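Local coordinates for 6-phospho-beta-d glycosidase (PDB 5FOO), which probably hydrolyses 6-phospho-beta-glucosides, as a barrel-shaped enzyme of glycoside hydrolase family 1, at residues G433-N438 / Q442-K447; L68-Y73 / W416-G421; A241-L246 / W321-Y326. The protein carries 1 engineered substitution. All coordinates share one frame; numbering follows the deposited sequence.

Contact 1: G433-N438 / Q442-K447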
loop_
_atom_site.group_PDB
_atom_site.type_symbol
_atom_site.label_atom_id
_atom_site.label_comp_id
_atom_site.label_asym_id
_atom_site.label_seq_id
_atom_site.Cartn_x
_atom_site.Cartn_y
_atom_site.Cartn_z
ATOM N N GLY A 433 -1.245 9.880 12.064
ATOM C CA GLY A 433 -1.789 11.045 11.407
ATOM C C GLY A 433 -0.934 12.270 11.554
ATOM O O GLY A 433 -0.235 12.479 12.595
ATOM N N LEU A 434 -1.008 13.119 10.536
ATOM C CA LEU A 434 -0.656 14.530 10.733
ATOM C C LEU A 434 -1.773 15.218 11.553
ATOM O O LEU A 434 -1.583 16.256 12.149
ATOM C CB LEU A 434 -0.589 15.217 9.363
ATOM C CG LEU A 434 0.410 14.700 8.367
ATOM C CD1 LEU A 434 0.134 15.336 7.008
ATOM C CD2 LEU A 434 1.850 14.943 8.836
ATOM N N VAL A 435 -2.965 14.664 11.493
ATOM C CA VAL A 435 -4.145 15.195 12.136
ATOM C C VAL A 435 -4.733 14.096 13.005
ATOM O O VAL A 435 -5.010 12.992 12.541
ATOM C CB VAL A 435 -5.196 15.606 11.092
ATOM C CG1 VAL A 435 -6.460 16.159 11.760
ATOM C CG2 VAL A 435 -4.582 16.642 10.117
ATOM N N GLU A 436 -4.981 14.451 14.255
ATOM C CA GLU A 436 -5.490 13.544 15.269
ATOM C C GLU A 436 -6.949 13.286 14.980
ATOM O O GLU A 436 -7.657 14.199 14.571
ATOM C CB GLU A 436 -5.367 14.276 16.630
ATOM C CG GLU A 436 -5.992 13.572 17.792
ATOM C CD GLU A 436 -6.009 14.400 19.068
ATOM O OE1 GLU A 436 -5.553 15.592 19.112
ATOM O OE2 GLU A 436 -6.538 13.804 20.016
ATOM N N ASN A 437 -7.408 12.090 15.237
ATOM C CA ASN A 437 -8.816 11.803 15.269
ATOM C C ASN A 437 -9.197 11.294 16.660
ATOM O O ASN A 437 -8.565 10.386 17.200
ATOM C CB ASN A 437 -9.222 10.718 14.266
ATOM C CG ASN A 437 -10.728 10.623 14.089
ATOM O OD1 ASN A 437 -11.476 11.603 14.335
ATOM N ND2 ASN A 437 -11.184 9.494 13.630
ATOM N N ASN A 438 -10.246 11.853 17.237
ATOM C CA ASN A 438 -10.797 11.258 18.458
ATOM C C ASN A 438 -11.701 10.129 17.999
ATOM O O ASN A 438 -12.678 10.345 17.296
ATOM C CB ASN A 438 -11.577 12.300 19.222
ATOM C CG ASN A 438 -12.183 11.773 20.512
ATOM O OD1 ASN A 438 -12.945 10.797 20.580
ATOM N ND2 ASN A 438 -11.808 12.404 21.545
ATOM N N GLN A 442 -15.188 11.341 16.554
ATOM C CA GLN A 442 -14.708 11.607 15.189
ATOM C C GLN A 442 -14.355 13.072 14.893
ATOM O O GLN A 442 -14.329 13.512 13.734
ATOM C CB GLN A 442 -15.756 11.085 14.215
ATOM C CG GLN A 442 -16.039 9.620 14.391
ATOM C CD GLN A 442 -14.880 8.762 13.962
ATOM O OE1 GLN A 442 -14.040 9.134 13.095
ATOM N NE2 GLN A 442 -14.821 7.579 14.552
ATOM N N VAL A 443 -14.036 13.811 15.938
ATOM C CA VAL A 443 -13.505 15.152 15.787
ATOM C C VAL A 443 -12.026 15.119 15.460
ATOM O O VAL A 443 -11.227 14.443 16.149
ATOM C CB VAL A 443 -13.702 15.949 17.098
ATOM C CG1 VAL A 443 -12.975 17.320 17.062
ATOM C CG2 VAL A 443 -15.192 16.102 17.329
ATOM N N ARG A 444 -11.644 15.912 14.465
ATOM C CA ARG A 444 -10.236 16.025 14.048
ATOM C C ARG A 444 -9.541 17.204 14.733
ATOM O O ARG A 444 -10.158 18.209 15.056
ATOM C CB ARG A 444 -10.102 16.232 12.534
ATOM C CG ARG A 444 -10.309 15.012 11.668
ATOM C CD ARG A 444 -11.734 14.552 11.674
ATOM N NE ARG A 444 -12.049 13.741 10.510
ATOM C CZ ARG A 444 -12.531 12.505 10.494
ATOM N NH1 ARG A 444 -12.734 11.776 11.616
ATOM N NH2 ARG A 444 -12.808 11.948 9.304
ATOM N N ARG A 445 -8.244 17.079 14.940
ATOM C CA ARG A 445 -7.440 18.167 15.395
ATOM C C ARG A 445 -6.035 18.048 14.856
ATOM O O ARG A 445 -5.315 17.103 15.204
ATOM C CB ARG A 445 -7.395 18.172 16.930
ATOM C CG ARG A 445 -6.484 19.284 17.395
ATOM C CD ARG A 445 -6.798 19.810 18.779
ATOM N NE ARG A 445 -6.135 21.116 18.875
ATOM C CZ ARG A 445 -6.038 21.875 19.966
ATOM N NH1 ARG A 445 -6.567 21.483 21.130
ATOM N NH2 ARG A 445 -5.378 23.038 19.879
ATOM N N PRO A 446 -5.618 19.009 14.018
ATOM C CA PRO A 446 -4.246 18.985 13.449
ATOM C C PRO A 446 -3.187 18.876 14.510
ATOM O O PRO A 446 -3.302 19.532 15.548
ATOM C CB PRO A 446 -4.129 20.350 12.779
ATOM C CG PRO A 446 -5.549 20.644 12.332
ATOM C CD PRO A 446 -6.461 20.063 13.396
ATOM N N LYS A 447 -2.145 18.100 14.231
ATOM C CA LYS A 447 -0.992 18.004 15.120
ATOM C C LYS A 447 0.048 18.984 14.608
ATOM O O LYS A 447 -0.070 19.535 13.477
ATOM C CB LYS A 447 -0.412 16.576 15.167
ATOM C CG LYS A 447 -1.435 15.483 15.299
ATOM C CD LYS A 447 -0.779 14.100 15.443
ATOM C CE LYS A 447 -1.816 12.984 15.348
ATOM N NZ LYS A 447 -1.267 11.649 15.007
HETATM O O HOH W 1 -3.548 17.460 18.094
#

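Contact 2: L68-Y73 / W416-G421. With JAZ (6-phosphocyclophellitol), chain G.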
loop_
_atom_site.group_PDB
_atom_site.type_symbol
_atom_site.label_atom_id
_atom_site.label_comp_id
_atom_site.label_asym_id
_atom_site.label_seq_id
_atom_site.Cartn_x
_atom_site.Cartn_y
_atom_site.Cartn_z
ATOM N N LEU A 68 -4.285 22.627 4.729
ATOM C CA LEU A 68 -2.962 22.206 5.189
ATOM C C LEU A 68 -1.954 21.916 4.068
ATOM O O LEU A 68 -0.959 21.202 4.292
ATOM C CB LEU A 68 -3.100 21.018 6.118
ATOM C CG LEU A 68 -3.932 21.253 7.396
ATOM C CD1 LEU A 68 -4.396 19.958 8.001
ATOM C CD2 LEU A 68 -3.153 22.056 8.446
ATOM N N GLY A 69 -2.218 22.472 2.872
ATOM C CA GLY A 69 -1.266 22.513 1.757
ATOM C C GLY A 69 -1.204 21.268 0.865
ATOM O O GLY A 69 -0.335 21.174 0.003
ATOM N N HIS A 70 -2.065 20.291 1.099
ATOM C CA HIS A 70 -2.014 19.040 0.311
ATOM C C HIS A 70 -2.481 19.342 -1.118
ATOM O O HIS A 70 -3.493 20.002 -1.287
ATOM C CB HIS A 70 -2.884 17.958 0.960
ATOM C CG HIS A 70 -2.378 17.515 2.307
ATOM N ND1 HIS A 70 -2.701 16.292 2.858
ATOM C CD2 HIS A 70 -1.521 18.103 3.189
ATOM C CE1 HIS A 70 -2.102 16.159 4.031
ATOM N NE2 HIS A 70 -1.394 17.253 4.265
ATOM N N ASN A 71 -1.749 18.891 -2.124
ATOM C CA ASN A 71 -2.238 18.984 -3.528
ATOM C C ASN A 71 -2.709 17.677 -4.167
ATOM O O ASN A 71 -3.153 17.663 -5.333
ATOM C CB ASN A 71 -1.159 19.623 -4.397
ATOM C CG ASN A 71 0.074 18.755 -4.497
ATOM O OD1 ASN A 71 -0.003 17.508 -4.430
ATOM N ND2 ASN A 71 1.217 19.391 -4.731
ATOM N N SER A 72 -2.681 16.593 -3.385
ATOM C CA SER A 72 -3.000 15.273 -3.838
ATOM C C SER A 72 -3.449 14.424 -2.610
ATOM O O SER A 72 -3.173 14.802 -1.477
ATOM C CB SER A 72 -1.813 14.667 -4.542
ATOM O OG SER A 72 -0.651 14.767 -3.761
ATOM N N TYR A 73 -4.248 13.381 -2.855
ATOM C CA TYR A 73 -4.827 12.515 -1.804
ATOM C C TYR A 73 -5.018 11.130 -2.421
ATOM O O TYR A 73 -5.728 11.013 -3.410
ATOM C CB TYR A 73 -6.181 13.049 -1.348
ATOM C CG TYR A 73 -6.964 12.287 -0.278
ATOM C CD1 TYR A 73 -6.654 12.395 1.077
ATOM C CD2 TYR A 73 -8.042 11.467 -0.616
ATOM C CE1 TYR A 73 -7.443 11.742 2.072
ATOM C CE2 TYR A 73 -8.799 10.810 0.344
ATOM C CZ TYR A 73 -8.499 10.940 1.698
ATOM O OH TYR A 73 -9.292 10.265 2.639
ATOM N N TRP A 416 1.849 8.568 5.151
ATOM C CA TRP A 416 0.901 7.725 5.856
ATOM C C TRP A 416 0.695 8.191 7.316
ATOM O O TRP A 416 1.684 8.136 8.071
ATOM C CB TRP A 416 1.297 6.262 5.833
ATOM C CG TRP A 416 0.141 5.459 6.342
ATOM C CD1 TRP A 416 -0.165 5.140 7.664
ATOM C CD2 TRP A 416 -0.864 4.942 5.563
ATOM N NE1 TRP A 416 -1.358 4.468 7.717
ATOM C CE2 TRP A 416 -1.794 4.296 6.439
ATOM C CE3 TRP A 416 -1.082 4.904 4.187
ATOM C CZ2 TRP A 416 -2.921 3.673 5.969
ATOM C CZ3 TRP A 416 -2.200 4.273 3.713
ATOM C CH2 TRP A 416 -3.102 3.647 4.581
ATOM N N THR A 417 -0.225 9.108 7.517
ATOM C CA THR A 417 -1.584 9.102 6.995
ATOM C C THR A 417 -2.112 10.520 7.314
ATOM O O THR A 417 -1.697 11.112 8.318
ATOM C CB THR A 417 -2.469 7.962 7.439
ATOM O OG1 THR A 417 -3.565 7.863 6.524
ATOM C CG2 THR A 417 -2.949 8.191 8.856
ATOM N N PRO A 418 -2.978 11.091 6.472
ATOM C CA PRO A 418 -3.426 12.438 6.842
ATOM C C PRO A 418 -4.120 12.563 8.206
ATOM O O PRO A 418 -3.825 13.474 8.961
ATOM C CB PRO A 418 -4.413 12.782 5.733
ATOM C CG PRO A 418 -3.823 12.111 4.583
ATOM C CD PRO A 418 -3.400 10.770 5.093
ATOM N N ILE A 419 -5.074 11.684 8.448
ATOM C CA ILE A 419 -5.861 11.657 9.644
ATOM C C ILE A 419 -5.788 10.245 10.235
ATOM O O ILE A 419 -5.951 9.276 9.514
ATOM C CB ILE A 419 -7.319 11.994 9.306
ATOM C CG1 ILE A 419 -7.417 13.408 8.715
ATOM C CG2 ILE A 419 -8.211 11.855 10.551
ATOM C CD1 ILE A 419 -8.760 13.722 8.094
ATOM N N ASP A 420 -5.577 10.142 11.541
ATOM C CA ASP A 420 -5.476 8.873 12.253
ATOM C C ASP A 420 -6.504 7.939 11.704
ATOM O O ASP A 420 -7.691 8.346 11.563
ATOM C CB ASP A 420 -5.748 9.042 13.769
ATOM C CG ASP A 420 -4.631 9.807 14.531
ATOM O OD1 ASP A 420 -3.471 9.922 14.064
ATOM O OD2 ASP A 420 -4.933 10.234 15.679
ATOM N N GLY A 421 -6.074 6.712 11.373
ATOM C CA GLY A 421 -7.012 5.699 10.884
ATOM C C GLY A 421 -6.875 4.323 11.534
ATOM O O GLY A 421 -5.974 4.066 12.330
HETATM C C2 JAZ G . -0.881 0.502 7.174
HETATM C C3 JAZ G . -1.190 0.725 5.679
HETATM C C4 JAZ G . -0.145 0.038 4.806
HETATM C C5 JAZ G . 1.268 0.525 5.095
HETATM C C6 JAZ G . 1.570 0.433 6.574
HETATM C C7 JAZ G . 0.496 1.100 7.435
HETATM C C8 JAZ G . 0.877 1.138 8.913
HETATM O O9 JAZ G . 0.975 -0.211 9.359
HETATM P P10 JAZ G . 0.626 -0.550 10.871
HETATM O O11 JAZ G . 0.786 -2.027 10.947
HETATM O O12 JAZ G . -0.643 0.071 11.284
HETATM O O13 JAZ G . 1.637 0.144 11.675
HETATM O O14 JAZ G . 1.773 -0.937 6.942
HETATM O O15 JAZ G . -1.819 1.203 7.998
HETATM O O16 JAZ G . -2.446 0.145 5.432
HETATM O O17 JAZ G . -0.459 0.223 3.436
#

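Contact 3: A241-L246 / W321-Y326. With EDO (1,2-ethanediol), chain L.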
loop_
_atom_site.group_PDB
_atom_site.type_symbol
_atom_site.label_atom_id
_atom_site.label_comp_id
_atom_site.label_asym_id
_atom_site.label_seq_id
_atom_site.Cartn_x
_atom_site.Cartn_y
_atom_site.Cartn_z
ATOM N N ALA A 241 20.107 -12.533 1.415
ATOM C CA ALA A 241 19.600 -11.204 0.951
ATOM C C ALA A 241 19.161 -11.252 -0.489
ATOM O O ALA A 241 18.082 -10.747 -0.847
ATOM C CB ALA A 241 20.660 -10.108 1.121
ATOM N N HIS A 242 19.964 -11.956 -1.280
ATOM C CA HIS A 242 19.687 -12.155 -2.673
ATOM C C HIS A 242 18.339 -12.822 -2.835
ATOM O O HIS A 242 17.504 -12.337 -3.629
ATOM C CB HIS A 242 20.773 -12.993 -3.372
ATOM C CG HIS A 242 20.572 -13.083 -4.850
ATOM N ND1 HIS A 242 20.707 -11.991 -5.680
ATOM C CD2 HIS A 242 20.162 -14.088 -5.635
ATOM C CE1 HIS A 242 20.448 -12.331 -6.917
ATOM N NE2 HIS A 242 20.105 -13.599 -6.915
ATOM N N PHE A 243 18.106 -13.930 -2.131
ATOM C CA PHE A 243 16.830 -14.593 -2.313
ATOM C C PHE A 243 15.709 -13.750 -1.717
ATOM O O PHE A 243 14.643 -13.643 -2.307
ATOM C CB PHE A 243 16.789 -16.089 -1.866
ATOM C CG PHE A 243 15.437 -16.711 -2.111
ATOM C CD1 PHE A 243 15.110 -17.243 -3.354
ATOM C CD2 PHE A 243 14.441 -16.607 -1.162
ATOM C CE1 PHE A 243 13.822 -17.709 -3.587
ATOM C CE2 PHE A 243 13.133 -17.094 -1.408
ATOM C CZ PHE A 243 12.833 -17.631 -2.604
ATOM N N ALA A 244 15.937 -13.100 -0.578
ATOM C CA ALA A 244 14.898 -12.297 0.000
ATOM C C ALA A 244 14.444 -11.149 -0.940
ATOM O O ALA A 244 13.248 -10.776 -0.956
ATOM C CB ALA A 244 15.298 -11.748 1.317
ATOM N N GLU A 245 15.382 -10.643 -1.738
ATOM C CA GLU A 245 15.046 -9.601 -2.743
ATOM C C GLU A 245 14.288 -10.210 -3.858
ATOM O O GLU A 245 13.270 -9.657 -4.254
ATOM C CB GLU A 245 16.272 -8.858 -3.254
ATOM C CG GLU A 245 16.963 -8.182 -2.071
ATOM C CD GLU A 245 17.319 -6.748 -2.235
ATOM O OE1 GLU A 245 17.338 -6.299 -3.369
ATOM O OE2 GLU A 245 17.595 -6.091 -1.202
ATOM N N LEU A 246 14.732 -11.371 -4.333
ATOM C CA LEU A 246 14.023 -12.018 -5.444
ATOM C C LEU A 246 12.528 -12.168 -5.205
ATOM O O LEU A 246 11.730 -11.919 -6.121
ATOM C CB LEU A 246 14.552 -13.406 -5.786
ATOM C CG LEU A 246 15.827 -13.582 -6.561
ATOM C CD1 LEU A 246 16.115 -15.078 -6.621
ATOM C CD2 LEU A 246 15.664 -13.029 -7.964
ATOM N N TRP A 321 12.552 -20.216 4.215
ATOM C CA TRP A 321 13.488 -21.321 4.100
ATOM C C TRP A 321 14.873 -20.804 3.787
ATOM O O TRP A 321 15.799 -21.488 4.090
ATOM C CB TRP A 321 13.167 -22.257 2.921
ATOM C CG TRP A 321 11.932 -23.214 3.042
ATOM C CD1 TRP A 321 10.959 -23.190 3.983
ATOM C CD2 TRP A 321 11.601 -24.291 2.139
ATOM N NE1 TRP A 321 10.043 -24.202 3.733
ATOM C CE2 TRP A 321 10.429 -24.891 2.613
ATOM C CE3 TRP A 321 12.213 -24.816 0.998
ATOM C CZ2 TRP A 321 9.826 -25.997 1.966
ATOM C CZ3 TRP A 321 11.610 -25.890 0.341
ATOM C CH2 TRP A 321 10.422 -26.456 0.820
ATOM N N TYR A 322 15.015 -19.666 3.084
ATOM C CA TYR A 322 16.308 -19.218 2.604
ATOM C C TYR A 322 16.893 -18.028 3.374
ATOM O O TYR A 322 17.978 -17.565 3.017
ATOM C CB TYR A 322 16.236 -18.898 1.101
ATOM C CG TYR A 322 15.836 -20.091 0.297
ATOM C CD1 TYR A 322 16.710 -21.127 0.105
ATOM C CD2 TYR A 322 14.520 -20.242 -0.160
ATOM C CE1 TYR A 322 16.320 -22.284 -0.570
ATOM C CE2 TYR A 322 14.118 -21.372 -0.867
ATOM C CZ TYR A 322 15.017 -22.409 -1.059
ATOM O OH TYR A 322 14.651 -23.554 -1.770
ATOM N N TYR A 323 16.193 -17.512 4.386
ATOM C CA TYR A 323 16.719 -16.393 5.162
ATOM C C TYR A 323 15.915 -16.261 6.441
ATOM O O TYR A 323 14.802 -16.669 6.462
ATOM C CB TYR A 323 16.640 -15.055 4.346
ATOM C CG TYR A 323 15.233 -14.628 3.930
ATOM C CD1 TYR A 323 14.431 -13.880 4.786
ATOM C CD2 TYR A 323 14.690 -15.035 2.709
ATOM C CE1 TYR A 323 13.093 -13.527 4.451
ATOM C CE2 TYR A 323 13.360 -14.695 2.346
ATOM C CZ TYR A 323 12.581 -13.923 3.214
ATOM O OH TYR A 323 11.326 -13.575 2.858
ATOM N N ASP A 324 16.517 -15.645 7.456
ATOM C CA ASP A 324 15.891 -15.246 8.676
ATOM C C ASP A 324 15.992 -13.721 8.779
ATOM O O ASP A 324 16.932 -13.127 8.257
ATOM C CB ASP A 324 16.671 -15.770 9.930
ATOM C CG ASP A 324 16.591 -17.290 10.128
ATOM O OD1 ASP A 324 15.948 -18.001 9.342
ATOM O OD2 ASP A 324 17.239 -17.773 11.073
ATOM N N PRO A 325 15.067 -13.103 9.510
ATOM C CA PRO A 325 15.213 -11.708 9.893
ATOM C C PRO A 325 16.461 -11.500 10.700
ATOM O O PRO A 325 16.801 -12.360 11.491
ATOM C CB PRO A 325 13.977 -11.464 10.776
ATOM C CG PRO A 325 12.970 -12.394 10.256
ATOM C CD PRO A 325 13.738 -13.629 9.829
ATOM N N TYR A 326 17.144 -10.360 10.541
ATOM C CA TYR A 326 18.312 -10.082 11.331
ATOM C C TYR A 326 18.141 -8.734 12.027
ATOM O O TYR A 326 17.600 -7.786 11.437
ATOM C CB TYR A 326 19.544 -10.152 10.445
ATOM C CG TYR A 326 20.798 -9.625 11.074
ATOM C CD1 TYR A 326 21.417 -10.317 12.115
ATOM C CD2 TYR A 326 21.344 -8.401 10.680
ATOM C CE1 TYR A 326 22.592 -9.833 12.686
ATOM C CE2 TYR A 326 22.489 -7.884 11.263
ATOM C CZ TYR A 326 23.091 -8.612 12.281
ATOM O OH TYR A 326 24.209 -8.158 12.857
HETATM C C1 EDO L . 12.944 -17.071 9.973
HETATM O O1 EDO L . 12.815 -17.399 11.392
HETATM C C2 EDO L . 13.052 -18.334 9.098
HETATM O O2 EDO L . 14.022 -18.355 7.997
#

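Contact 1: G433-N438 / Q442-K447
Strands 435-437 and 444-446 form an antiparallel β hairpin, their axes 4.3 Å apart and their directions 155° from one another. E436 and R445 are its hydrogen-bonded pair, exchanging two backbone hydrogen bonds: E436 N to R445 O (2.8 Å) and R445 N to E436 O (3.0 Å). P446, which has no N-H, suits the non-hydrogen-bonded place opposite V435. Beyond the strand ends, K447 N bonds to L434 O and N438 N to V443 O.

On the face of V435, N437, R444 and P446, V435 CG1 presses on R444 CB at 3.7 Å, and the valine continues onto L64 of helix 54-67. Next to it an amide-guanidinium cluster forms. N437 ND2 points almost straight, at 178°, to Q442 OE1 (2.9 Å), arriving above the glutamine's carbonyl plane. R444 NH1 takes an in-plane lone pair of that same oxygen and also approaches N437 OD1 from above its carbonyl plane (3.0 Å); R444 NH2 continues to D61. From the opposite face E436 reaches R378.

Extended beyond CG, the K447 chain runs its methylenes along the carbonyls of L434 and G433 and brings NZ to G433 O at 2.8 Å. E374 and D420 also pair with NZ. With two carboxylates and a carbonyl around it, this buried ammonium group probably remains charged.

Contact 2: L68-Y73 / W416-G421
P418 meets H70 and Y73 where the first turn after barrel strand 410-416 passes the start of strand 72-76, within the (β/α)8 barrel of family 1 glycosidases. The contact is small and buried, made by carbon atoms with no hydrogen bond across it: P418 CB lies near the plane of the imidazole, at its edge, 4.4 Å from H70 CE1, while P418 CG approaches Y73 CE1 at a similar separation. A compact, rigid proline ring suits this wedge, which also touches L65 of helix 54-67. That helix ends in a Schellman motif with G69 as its C′ residue, a backbone shape (phi 84°) that a residue without a side chain adopts easily.

Two residues earlier, W416 carries the segment into the active site. From CB, the CG branch lies anti to the backbone N (chi1 -169°), which turns the indole toward bound 6-phosphocyclophellitol. CD1 comes first, 4.1 Å from ligand C7. NE1 follows, 3.3 Å from ligand O15, and CE2 also lies close to that oxygen. CZ2 sits beneath ligand C3 at 3.4 Å, and CH2, at the far end, approaches both C3 and O16. The broad indole thus forms a platform under the cyclitol ring, as in other family 1 enzymes; Y432, itself bonded to the ligand, meets the indole edge-to-face. The opposite face is backed by T417 CB, 3.6 Å from the plane. T417 can fold back this way because the W416-T417 peptide is cis, bringing W416 CA and T417 CA within 3.1 Å.

Contact 3: A241-L246 / W321-Y326
F243 and A244, neighbours on helix 235-258, each receive one of two consecutive tyrosines, Y322 and Y323. Y322 turns its edge to the face of F243 in an edge-to-face pair, with ring centroids 4.7 Å apart and planes inclined at 53°. The closest approach is Y322 CD2 to F243 CE2, 3.7 Å, toward the rim of the phenyl ring rather than over its middle. Beside it, A244 CB stands over the centre of the Y323 ring, 3.7 Å from the centroid, in a CH-pi contact. The small methyl suits this place because it lets the helix come close to the flat ring. Y323 CE2 also touches F243 CD2 edge to edge at 4.1 Å, so the phenylalanine packs against both tyrosines.

Further out lies a three-stranded mixed sheet, strands 228-230, 302-305 and 324-325, outside the central barrel. The tyrosines precede its edge strand 324-325, and Y323 also touches V304 of strand 302-305. Its CG occupies the crowded position between backbone N and carbonyl carbon (chi1 61°), a turn that directs the ring to A244. The phenol oxygen is bonded by ND2 of N248, which also bonds A244 O, tying the tyrosine's polar end to the helix. F243 is covered by L265 and V268 of helix 263-271, and V268 touches Y322 as well. Beyond that helix D272 accepts a hydrogen bond from Y322 OH.

How the contacts relate
Contacts 1 and 2 are neighbours, their centres 11 Å apart, and they touch directly: V435 N probably bonds to P418 O, and L434 packs on H70. Hairpin 435-446 thus packs on the loop that follows barrel strand 410-416, just after the tryptophan at the ligand. Contact 3 lies on the opposite side of the chain's centre, about 39 Å from contact 1 and 34 Å from contact 2, centre to centre. Along the sequence it is nested inside the long loop closed by contact 2, whereas contact 1 follows both. Contacts 1 and 2 thus lie beside the barrel's second and last strands, contact 3 in a peripheral helix and small sheet of the same family 1 domain.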